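Local coordinates for extracellular solute-binding protein (Bordetella parapertussis, PDB 3PU5) that probably captures a small solute, perhaps a polyamine, outside the bacterial inner membrane and hands it to a membrane transporter, at residues 8-13 with 37-42; 131-136 with 181-186; 144-149 with 187-192. All blocks are in the same frame, centred on the assembly; numbering follows the deposited sequence.

Contact 1: 8-13 with 37-42; sequences IYVTSS and VTLVPG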
loop_
_atom_site.group_PDB
_atom_site.type_symbol
_atom_site.label_atom_id
_atom_site.label_comp_id
_atom_site.label_asym_id
_atom_site.label_seq_id
_atom_site.Cartn_x
_atom_site.Cartn_y
_atom_site.Cartn_z
ATOM N N ILE A 8 -3.654 -4.543 -25.602
ATOM C CA ILE A 8 -3.788 -3.412 -24.680
ATOM C C ILE A 8 -2.471 -3.035 -23.998
ATOM O O ILE A 8 -1.566 -3.870 -23.845
ATOM C CB ILE A 8 -4.910 -3.615 -23.602
ATOM C CG1 ILE A 8 -4.621 -4.825 -22.698
ATOM C CG2 ILE A 8 -6.281 -3.711 -24.254
ATOM C CD1 ILE A 8 -5.586 -4.945 -21.498
ATOM N N TYR A 9 -2.371 -1.765 -23.609
ATOM C CA TYR A 9 -1.194 -1.264 -22.913
ATOM C C TYR A 9 -1.565 -0.894 -21.470
ATOM O O TYR A 9 -2.535 -0.169 -21.222
ATOM C CB TYR A 9 -0.561 -0.089 -23.679
ATOM C CG TYR A 9 0.035 -0.520 -25.005
ATOM C CD1 TYR A 9 -0.774 -0.722 -26.120
ATOM C CD2 TYR A 9 1.398 -0.748 -25.137
ATOM C CE1 TYR A 9 -0.229 -1.129 -27.342
ATOM C CE2 TYR A 9 1.949 -1.158 -26.345
ATOM C CZ TYR A 9 1.134 -1.346 -27.441
ATOM O OH TYR A 9 1.681 -1.749 -28.634
ATOM N N VAL A 10 -0.804 -1.434 -20.527
ATOM C CA VAL A 10 -1.087 -1.282 -19.101
ATOM C C VAL A 10 0.167 -0.779 -18.408
ATOM O O VAL A 10 1.240 -1.397 -18.512
ATOM C CB VAL A 10 -1.500 -2.642 -18.449
ATOM C CG1 VAL A 10 -1.831 -2.452 -16.947
ATOM C CG2 VAL A 10 -2.692 -3.260 -19.184
ATOM N N THR A 11 0.045 0.339 -17.700
ATOM C CA THR A 11 1.210 0.905 -17.036
ATOM C C THR A 11 1.658 -0.004 -15.906
ATOM O O THR A 11 0.864 -0.763 -15.342
ATOM C CB THR A 11 0.936 2.305 -16.468
ATOM O OG1 THR A 11 0.029 2.210 -15.363
ATOM C CG2 THR A 11 0.348 3.210 -17.532
ATOM N N SER A 12 2.941 0.080 -15.589
ATOM C CA SER A 12 3.485 -0.588 -14.428
ATOM C C SER A 12 4.755 0.137 -13.995
ATOM O O SER A 12 5.149 1.142 -14.603
ATOM C CB SER A 12 3.761 -2.062 -14.734
ATOM O OG SER A 12 3.867 -2.804 -13.536
ATOM N N SER A 13 5.397 -0.364 -12.944
ATOM C CA SER A 13 6.544 0.328 -12.377
ATOM C C SER A 13 7.853 -0.253 -12.898
ATOM O O SER A 13 8.416 0.234 -13.880
ATOM C CB SER A 13 6.502 0.263 -10.845
ATOM O OG SER A 13 6.249 -1.060 -10.392
ATOM N N VAL A 37 -1.026 -8.226 -23.924
ATOM C CA VAL A 37 -0.834 -7.171 -22.936
ATOM C C VAL A 37 0.621 -6.722 -22.921
ATOM O O VAL A 37 1.532 -7.541 -22.752
ATOM C CB VAL A 37 -1.229 -7.609 -21.507
ATOM C CG1 VAL A 37 -1.030 -6.436 -20.526
ATOM C CG2 VAL A 37 -2.668 -8.100 -21.474
ATOM N N THR A 38 0.833 -5.423 -23.102
ATOM C CA THR A 38 2.160 -4.843 -22.925
ATOM C C THR A 38 2.192 -4.038 -21.635
ATOM O O THR A 38 1.396 -3.121 -21.448
ATOM C CB THR A 38 2.542 -3.908 -24.103
ATOM O OG1 THR A 38 2.697 -4.683 -25.299
ATOM C CG2 THR A 38 3.852 -3.166 -23.811
ATOM N N LEU A 39 3.109 -4.388 -20.741
ATOM C CA LEU A 39 3.312 -3.619 -19.520
ATOM C C LEU A 39 4.351 -2.539 -19.797
ATOM O O LEU A 39 5.463 -2.844 -20.235
ATOM C CB LEU A 39 3.800 -4.531 -18.397
ATOM C CG LEU A 39 2.826 -5.634 -17.972
ATOM C CD1 LEU A 39 3.496 -6.600 -17.006
ATOM C CD2 LEU A 39 1.573 -5.031 -17.350
ATOM N N VAL A 40 3.983 -1.286 -19.544
ATOM C CA VAL A 40 4.859 -0.150 -19.810
ATOM C C VAL A 40 5.503 0.378 -18.526
ATOM O O VAL A 40 4.835 1.031 -17.721
ATOM C CB VAL A 40 4.065 0.988 -20.473
ATOM C CG1 VAL A 40 5.003 2.093 -20.915
ATOM C CG2 VAL A 40 3.251 0.459 -21.660
ATOM N N PRO A 41 6.804 0.098 -18.326
ATOM C CA PRO A 41 7.497 0.570 -17.118
ATOM C C PRO A 41 7.590 2.098 -17.029
ATOM O O PRO A 41 7.727 2.770 -18.048
ATOM C CB PRO A 41 8.907 -0.025 -17.248
ATOM C CG PRO A 41 8.800 -1.095 -18.284
ATOM C CD PRO A 41 7.691 -0.684 -19.205
ATOM N N GLY A 42 7.535 2.634 -15.813
ATOM C CA GLY A 42 7.630 4.069 -15.621
ATOM C C GLY A 42 7.322 4.479 -14.192
ATOM O O GLY A 42 6.844 3.663 -13.395
#

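Contact 2: 131-136 with 181-186; sequences EFVERT and LERMKP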
loop_
_atom_site.group_PDB
_atom_site.type_symbol
_atom_site.label_atom_id
_atom_site.label_comp_id
_atom_site.label_asym_id
_atom_site.label_seq_id
_atom_site.Cartn_x
_atom_site.Cartn_y
_atom_site.Cartn_z
ATOM N N GLU A 131 0.017 0.359 22.604
ATOM C CA GLU A 131 1.024 -0.276 23.451
ATOM C C GLU A 131 2.428 0.121 22.977
ATOM O O GLU A 131 3.286 0.493 23.772
ATOM C CB GLU A 131 0.868 -1.793 23.419
ATOM C CG GLU A 131 1.837 -2.508 24.325
ATOM C CD GLU A 131 1.666 -4.012 24.317
ATOM O OE1 GLU A 131 0.664 -4.503 23.751
ATOM O OE2 GLU A 131 2.543 -4.703 24.880
ATOM N N PHE A 132 2.652 0.036 21.671
ATOM C CA PHE A 132 3.907 0.483 21.071
ATOM C C PHE A 132 4.275 1.902 21.512
ATOM O O PHE A 132 5.401 2.164 21.943
ATOM C CB PHE A 132 3.792 0.417 19.543
ATOM C CG PHE A 132 4.950 1.042 18.816
ATOM C CD1 PHE A 132 6.248 0.668 19.109
ATOM C CD2 PHE A 132 4.736 1.997 17.829
ATOM C CE1 PHE A 132 7.322 1.244 18.432
ATOM C CE2 PHE A 132 5.805 2.576 17.149
ATOM C CZ PHE A 132 7.099 2.194 17.450
ATOM N N VAL A 133 3.325 2.821 21.393
ATOM C CA VAL A 133 3.559 4.208 21.790
ATOM C C VAL A 133 3.852 4.353 23.290
ATOM O O VAL A 133 4.862 4.929 23.683
ATOM C CB VAL A 133 2.365 5.122 21.413
ATOM C CG1 VAL A 133 2.560 6.527 21.991
ATOM C CG2 VAL A 133 2.187 5.171 19.909
ATOM N N GLU A 134 2.970 3.823 24.123
ATOM C CA GLU A 134 3.069 4.052 25.557
ATOM C C GLU A 134 4.290 3.369 26.151
ATOM O O GLU A 134 4.925 3.914 27.040
ATOM C CB GLU A 134 1.798 3.597 26.275
ATOM C CG GLU A 134 0.546 4.344 25.852
ATOM C CD GLU A 134 0.647 5.854 26.034
ATOM O OE1 GLU A 134 1.400 6.318 26.921
ATOM O OE2 GLU A 134 -0.039 6.583 25.284
ATOM N N ARG A 135 4.622 2.177 25.662
ATOM C CA ARG A 135 5.823 1.494 26.130
ATOM C C ARG A 135 7.093 2.217 25.651
ATOM O O ARG A 135 8.093 2.296 26.380
ATOM C CB ARG A 135 5.812 0.007 25.738
ATOM C CG ARG A 135 4.809 -0.828 26.547
ATOM C CD ARG A 135 4.806 -2.306 26.140
ATOM N NE ARG A 135 6.056 -2.988 26.473
ATOM C CZ ARG A 135 6.329 -4.254 26.159
ATOM N NH1 ARG A 135 5.433 -4.984 25.504
ATOM N NH2 ARG A 135 7.495 -4.795 26.502
ATOM N N THR A 136 7.058 2.759 24.435
ATOM C CA THR A 136 8.187 3.565 23.963
ATOM C C THR A 136 8.424 4.765 24.886
ATOM O O THR A 136 9.537 5.009 25.345
ATOM C CB THR A 136 7.956 4.077 22.532
ATOM O OG1 THR A 136 7.940 2.964 21.633
ATOM C CG2 THR A 136 9.067 5.051 22.123
ATOM N N LEU A 181 4.053 11.562 18.444
ATOM C CA LEU A 181 5.419 11.266 18.028
ATOM C C LEU A 181 6.425 12.071 18.842
ATOM O O LEU A 181 7.529 11.601 19.152
ATOM C CB LEU A 181 5.590 11.547 16.534
ATOM C CG LEU A 181 6.969 11.247 15.948
ATOM C CD1 LEU A 181 7.297 9.755 16.072
ATOM C CD2 LEU A 181 7.007 11.695 14.498
ATOM N N GLU A 182 6.032 13.286 19.204
ATOM C CA GLU A 182 6.900 14.146 19.995
ATOM C C GLU A 182 7.191 13.504 21.353
ATOM O O GLU A 182 8.282 13.651 21.887
ATOM C CB GLU A 182 6.272 15.528 20.174
ATOM C CG GLU A 182 7.189 16.523 20.844
ATOM C CD GLU A 182 6.663 17.945 20.768
ATOM O OE1 GLU A 182 5.434 18.122 20.620
ATOM O OE2 GLU A 182 7.481 18.883 20.853
ATOM N N ARG A 183 6.207 12.793 21.896
ATOM C CA ARG A 183 6.382 12.029 23.139
ATOM C C ARG A 183 7.399 10.899 22.963
ATOM O O ARG A 183 8.127 10.538 23.892
ATOM C CB ARG A 183 5.035 11.441 23.592
ATOM C CG ARG A 183 3.991 12.481 24.047
ATOM C CD ARG A 183 2.626 11.833 24.264
ATOM N NE ARG A 183 2.687 10.860 25.347
ATOM C CZ ARG A 183 2.039 9.703 25.358
ATOM N NH1 ARG A 183 1.266 9.346 24.334
ATOM N NH2 ARG A 183 2.175 8.894 26.399
HETATM N N MSE A 184 7.450 10.336 21.761
HETATM C CA MSE A 184 8.314 9.190 21.494
HETATM C C MSE A 184 9.713 9.617 21.075
HETATM O O MSE A 184 10.667 8.837 21.174
HETATM C CB MSE A 184 7.715 8.315 20.393
HETATM C CG MSE A 184 6.314 7.809 20.686
HETATM SE SE MSE A 184 5.535 7.030 19.054
HETATM C CE MSE A 184 6.865 5.660 18.710
ATOM N N LYS A 185 9.827 10.860 20.612
ATOM C CA LYS A 185 11.053 11.353 19.975
ATOM C C LYS A 185 12.380 11.039 20.704
ATOM O O LYS A 185 13.371 10.702 20.056
ATOM C CB LYS A 185 10.946 12.858 19.672
ATOM C CG LYS A 185 12.106 13.385 18.833
ATOM C CD LYS A 185 11.925 14.843 18.423
ATOM C CE LYS A 185 11.948 15.776 19.624
ATOM N NZ LYS A 185 11.829 17.204 19.199
ATOM N N PRO A 186 12.408 11.159 22.044
ATOM C CA PRO A 186 13.655 10.899 22.778
ATOM C C PRO A 186 14.185 9.479 22.610
ATOM O O PRO A 186 15.385 9.250 22.798
ATOM C CB PRO A 186 13.252 11.110 24.245
ATOM C CG PRO A 186 12.076 12.023 24.187
ATOM C CD PRO A 186 11.343 11.663 22.923
#

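Contact 3: 144-149 with 187-192; sequences QVFFNN and HIFKFF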
loop_
_atom_site.group_PDB
_atom_site.type_symbol
_atom_site.label_atom_id
_atom_site.label_comp_id
_atom_site.label_asym_id
_atom_site.label_seq_id
_atom_site.Cartn_x
_atom_site.Cartn_y
_atom_site.Cartn_z
ATOM N N GLN A 144 15.941 2.387 21.203
ATOM C CA GLN A 144 16.112 1.421 20.124
ATOM C C GLN A 144 14.894 1.348 19.215
ATOM O O GLN A 144 14.666 0.351 18.526
ATOM C CB GLN A 144 16.454 0.059 20.717
ATOM C CG GLN A 144 17.756 0.122 21.526
ATOM C CD GLN A 144 17.953 -1.068 22.443
ATOM O OE1 GLN A 144 17.723 -2.209 22.055
ATOM N NE2 GLN A 144 18.405 -0.803 23.666
ATOM N N VAL A 145 14.128 2.433 19.212
ATOM C CA VAL A 145 12.950 2.542 18.370
ATOM C C VAL A 145 13.298 3.305 17.090
ATOM O O VAL A 145 14.084 4.254 17.128
ATOM C CB VAL A 145 11.815 3.237 19.149
ATOM C CG1 VAL A 145 10.558 3.308 18.303
ATOM C CG2 VAL A 145 11.554 2.484 20.471
ATOM N N PHE A 146 12.771 2.848 15.955
ATOM C CA PHE A 146 12.907 3.574 14.689
ATOM C C PHE A 146 11.515 3.982 14.205
ATOM O O PHE A 146 10.523 3.440 14.682
ATOM C CB PHE A 146 13.682 2.764 13.633
ATOM C CG PHE A 146 13.115 1.383 13.365
ATOM C CD1 PHE A 146 12.038 1.214 12.499
ATOM C CD2 PHE A 146 13.662 0.256 13.977
ATOM C CE1 PHE A 146 11.507 -0.061 12.254
ATOM C CE2 PHE A 146 13.141 -1.017 13.741
ATOM C CZ PHE A 146 12.065 -1.178 12.876
ATOM N N PHE A 147 11.432 4.946 13.286
ATOM C CA PHE A 147 10.136 5.440 12.821
ATOM C C PHE A 147 10.249 6.010 11.405
ATOM O O PHE A 147 11.302 6.498 11.022
ATOM C CB PHE A 147 9.600 6.521 13.774
ATOM C CG PHE A 147 8.153 6.870 13.544
ATOM C CD1 PHE A 147 7.802 7.861 12.640
ATOM C CD2 PHE A 147 7.140 6.186 14.220
ATOM C CE1 PHE A 147 6.464 8.172 12.407
ATOM C CE2 PHE A 147 5.795 6.493 13.996
ATOM C CZ PHE A 147 5.459 7.492 13.092
ATOM N N ASN A 148 9.165 5.940 10.634
ATOM C CA ASN A 148 9.152 6.444 9.254
ATOM C C ASN A 148 9.513 7.931 9.169
ATOM O O ASN A 148 8.894 8.761 9.844
ATOM C CB ASN A 148 7.753 6.286 8.625
ATOM C CG ASN A 148 7.120 4.925 8.878
ATOM O OD1 ASN A 148 6.630 4.278 7.942
ATOM N ND2 ASN A 148 7.081 4.503 10.139
ATOM N N ASN A 149 10.484 8.283 8.333
ATOM C CA ASN A 149 10.736 9.698 8.072
ATOM C C ASN A 149 9.616 10.293 7.235
ATOM O O ASN A 149 9.339 9.793 6.144
ATOM C CB ASN A 149 12.068 9.911 7.357
ATOM C CG ASN A 149 12.407 11.387 7.209
ATOM O OD1 ASN A 149 12.788 11.847 6.139
ATOM N ND2 ASN A 149 12.244 12.134 8.286
ATOM N N HIS A 187 13.295 8.547 22.272
ATOM C CA HIS A 187 13.619 7.131 22.241
ATOM C C HIS A 187 13.827 6.616 20.833
ATOM O O HIS A 187 14.099 5.442 20.644
ATOM C CB HIS A 187 12.515 6.357 22.931
ATOM C CG HIS A 187 12.111 6.969 24.229
ATOM N ND1 HIS A 187 10.989 7.759 24.363
ATOM C CD2 HIS A 187 12.724 6.976 25.436
ATOM C CE1 HIS A 187 10.911 8.201 25.607
ATOM N NE2 HIS A 187 11.948 7.731 26.280
ATOM N N ILE A 188 13.708 7.509 19.855
ATOM C CA ILE A 188 13.888 7.158 18.451
ATOM C C ILE A 188 15.309 7.474 17.999
ATOM O O ILE A 188 15.761 8.617 18.094
ATOM C CB ILE A 188 12.846 7.884 17.560
ATOM C CG1 ILE A 188 11.459 7.304 17.825
ATOM C CG2 ILE A 188 13.203 7.749 16.071
ATOM C CD1 ILE A 188 10.307 8.188 17.371
ATOM N N PHE A 189 16.022 6.453 17.535
ATOM C CA PHE A 189 17.405 6.630 17.125
ATOM C C PHE A 189 17.530 6.883 15.613
ATOM O O PHE A 189 18.576 7.328 15.133
ATOM C CB PHE A 189 18.262 5.419 17.539
ATOM C CG PHE A 189 18.020 4.188 16.714
ATOM C CD1 PHE A 189 17.029 3.289 17.066
ATOM C CD2 PHE A 189 18.790 3.920 15.593
ATOM C CE1 PHE A 189 16.802 2.158 16.316
ATOM C CE2 PHE A 189 18.567 2.785 14.837
ATOM C CZ PHE A 189 17.568 1.901 15.199
ATOM N N LYS A 190 16.465 6.603 14.865
ATOM C CA LYS A 190 16.528 6.749 13.416
ATOM C C LYS A 190 15.152 6.965 12.808
ATOM O O LYS A 190 14.210 6.215 13.081
ATOM C CB LYS A 190 17.197 5.523 12.791
ATOM C CG LYS A 190 17.250 5.538 11.268
ATOM C CD LYS A 190 18.151 6.656 10.751
ATOM C CE LYS A 190 18.513 6.419 9.295
ATOM N NZ LYS A 190 19.188 7.597 8.666
ATOM N N PHE A 191 15.041 8.015 12.003
ATOM C CA PHE A 191 13.880 8.209 11.157
ATOM C C PHE A 191 14.272 7.699 9.778
ATOM O O PHE A 191 15.042 8.341 9.059
ATOM C CB PHE A 191 13.474 9.682 11.122
ATOM C CG PHE A 191 12.837 10.159 12.397
ATOM C CD1 PHE A 191 13.568 10.874 13.335
ATOM C CD2 PHE A 191 11.503 9.876 12.670
ATOM C CE1 PHE A 191 12.975 11.308 14.521
ATOM C CE2 PHE A 191 10.911 10.302 13.839
ATOM C CZ PHE A 191 11.646 11.022 14.771
ATOM N N PHE A 192 13.761 6.528 9.419
ATOM C CA PHE A 192 14.271 5.820 8.258
ATOM C C PHE A 192 13.691 6.335 6.945
ATOM O O PHE A 192 12.595 6.887 6.910
ATOM C CB PHE A 192 14.083 4.302 8.405
ATOM C CG PHE A 192 12.644 3.853 8.399
ATOM C CD1 PHE A 192 11.986 3.620 7.207
ATOM C CD2 PHE A 192 11.963 3.629 9.592
ATOM C CE1 PHE A 192 10.660 3.191 7.197
ATOM C CE2 PHE A 192 10.652 3.202 9.589
ATOM C CZ PHE A 192 9.997 2.983 8.394
#

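Contact 1: 8-13 with 37-42
Val10 N donates to Thr38 O in a nearly straight bond of 2.9 Å, and Val10 O in turn accepts from Val40 N, so that both polar backbone atoms of Val10 are tied to the strand 37-41. The two strands run parallel, inclined at 33°, and are the flanking strands of a beta-alpha-beta unit whose crossover is helix 15-33, as expected in a lobe of a periplasmic binding protein. The ladder extends on either side of Val10, with Thr38 N on Ile8 O and Ser12 N on Val40 O. Carbonyl Val10 O also meets Leu39 CA at 3.2 Å in a CA-H...O contact, a second and weaker grip on the same oxygen.

Side chains alternate between the two faces. On one, Tyr9 and Thr38 lie side by side and point the same way: Tyr9 CD2 comes to 3.5 Å from Thr38 CB, while CG2 of Val40 sits at the edge of the ring, near its plane. The ring takes this place because Tyr9 CG is anti to the carbonyl carbon (chi1 -67°). On the other face Ile8, Val10, Val37 and Leu39 form an apolar layer. Val10 CG2 reaches Val37 CG1 at 3.8 Å across the diagonal, Ile8 CG1 runs beside Val37 CG2, and Leu39 CD2 folds back over Val10 CB. Helix 15-33 covers Val37 and Leu39 on this side, and Phe258 of helix 252-262 meets Ile8 and Val10. Thr11 OG1 is bonded to Ala64 N of the adjoining strand 62-65. Past Ser12 and Pro41, Gly42 N meets a lone pair of Ser13 O in its carbonyl plane at 3.2 Å, and Pro41 CB touches the same oxygen.

Contact 2: 131-136 with 181-186
Glu134 and Arg183 meet with their flat groups turned only 30° apart, the guanidinium of Arg183 presenting NH1 and NH2 end-on to the two carboxylate oxygens. Arg183 NH2 bonds Glu134 OE1 at 2.7 Å and Arg183 NH1 bonds Glu134 OE2 at 3.2 Å. Both oxygens are met on their syn sides and lie close to the guanidinium plane, although the nitrogens come in somewhat out of the carboxylate plane; this two-pronged salt bridge limits rotation of both groups. Glu134 starts out pointing away from helix 181-184; a bend at chi2 (-57°) swings its carboxylate back across. Tyr167 OH gives Glu134 OE2 a further hydrogen-bonded partner.

Beside this bridge, Met184, present as selenomethionine, runs at about a right angle to Phe132, Val133 and Thr136. Its bend at chi3 (59°) brings Met184 CE within 3.6 Å of Phe132 CE2, at an oblique approach to the ring. Met184 SE rests on Val133 CG2 at 3.9 Å, and Met184 CB lies against Thr136 CG2. Thr136 OG1 stays on its own helix, bonding Phe132 O at 2.7 Å, which leaves the Thr136 methyl to face Met184. Phe163 of helix 156-167 also packs on Val133 and Met184. Buried apolar chains and an ion pair at the more exposed side join neighbouring helices lying over the same parallel strands, an arrangement consistent with the layered alpha/beta lobe of a periplasmic binding protein.

Contact 3: 144-149 with 187-192
Phe146 and Phe192 both hold CG between backbone N and carbonyl carbon (chi1 55° and 67°); both residues point to the same face of the sheet, and the torsions turn their rings toward each other there, Phe146 CD1 coming to 3.8 Å from Phe192 CD2. Their planes stand at 73° in an oblique pairing. The two strands run parallel in the sheet of an alpha/beta lobe of the binding-protein fold, where strand 145-148 also meets strand 209-213. The pair carries a beta bulge: Val145 is paired with Ile188 but Phe147 with Phe191, so strand 188-192 has one residue more between the pairs.

The extra residue falls at Phe189, whose N bonds Val145 O at 3.0 Å nearly along the C=O axis. Its ring folds back beside strand 145-148, its edge toward Gln144 C and CE1 near Phe146 CB. Beyond the bulge the ladder resumes with Phe147 N on Lys190 O and Phe192 N on Phe147 O, the latter at 2.9 Å. That carbonyl, Phe147 O, is also approached by Phe191 CA at 3.1 Å in a CA-H...O contact.

Phe192 leans over strand 145-148, and Asn148 CA stands over one face of its ring, 3.8 Å from the centroid, a CH-pi contact. On the opposite face of the sheet Ile188 CD1 reaches Phe147 CB at 4.0 Å, and the Phe191 ring presses obliquely on the same CB; Ile188 CG2 lies over the centre of that ring. Trp319 meets Phe191 edge-to-face, while Leu201 and Leu202 of helix 197-204 cover Phe146. The ladder closes at Asn149, whose N bonds Phe192 O in its carbonyl plane at 2.9 Å, while its OD1 turns to Ser152 OG.

How the contacts relate
From the N terminus, contact 1 closes first, joining strands 7-12 and 36-41 across helix 15-33, the crossover of the beta-alpha-beta unit. The chain then passes to the other side of the molecule, where contacts 2 and 3 have centres about 42 Å and 36 Å, respectively, from that of contact 1. Contact 2 closes a span of 44 residues and contact 3 one of 37, both containing helix 156-167. The two cross along the chain: helix 129-138 leads into strand 145-148, and helix 174-184 into strand 188-192. They touch directly, Phe132 CZ lying 3.7 Å from Val145 CG1 and Leu181 CD1 3.6 Å from Ile188 CD1, which packs the helix pair onto the strand pair.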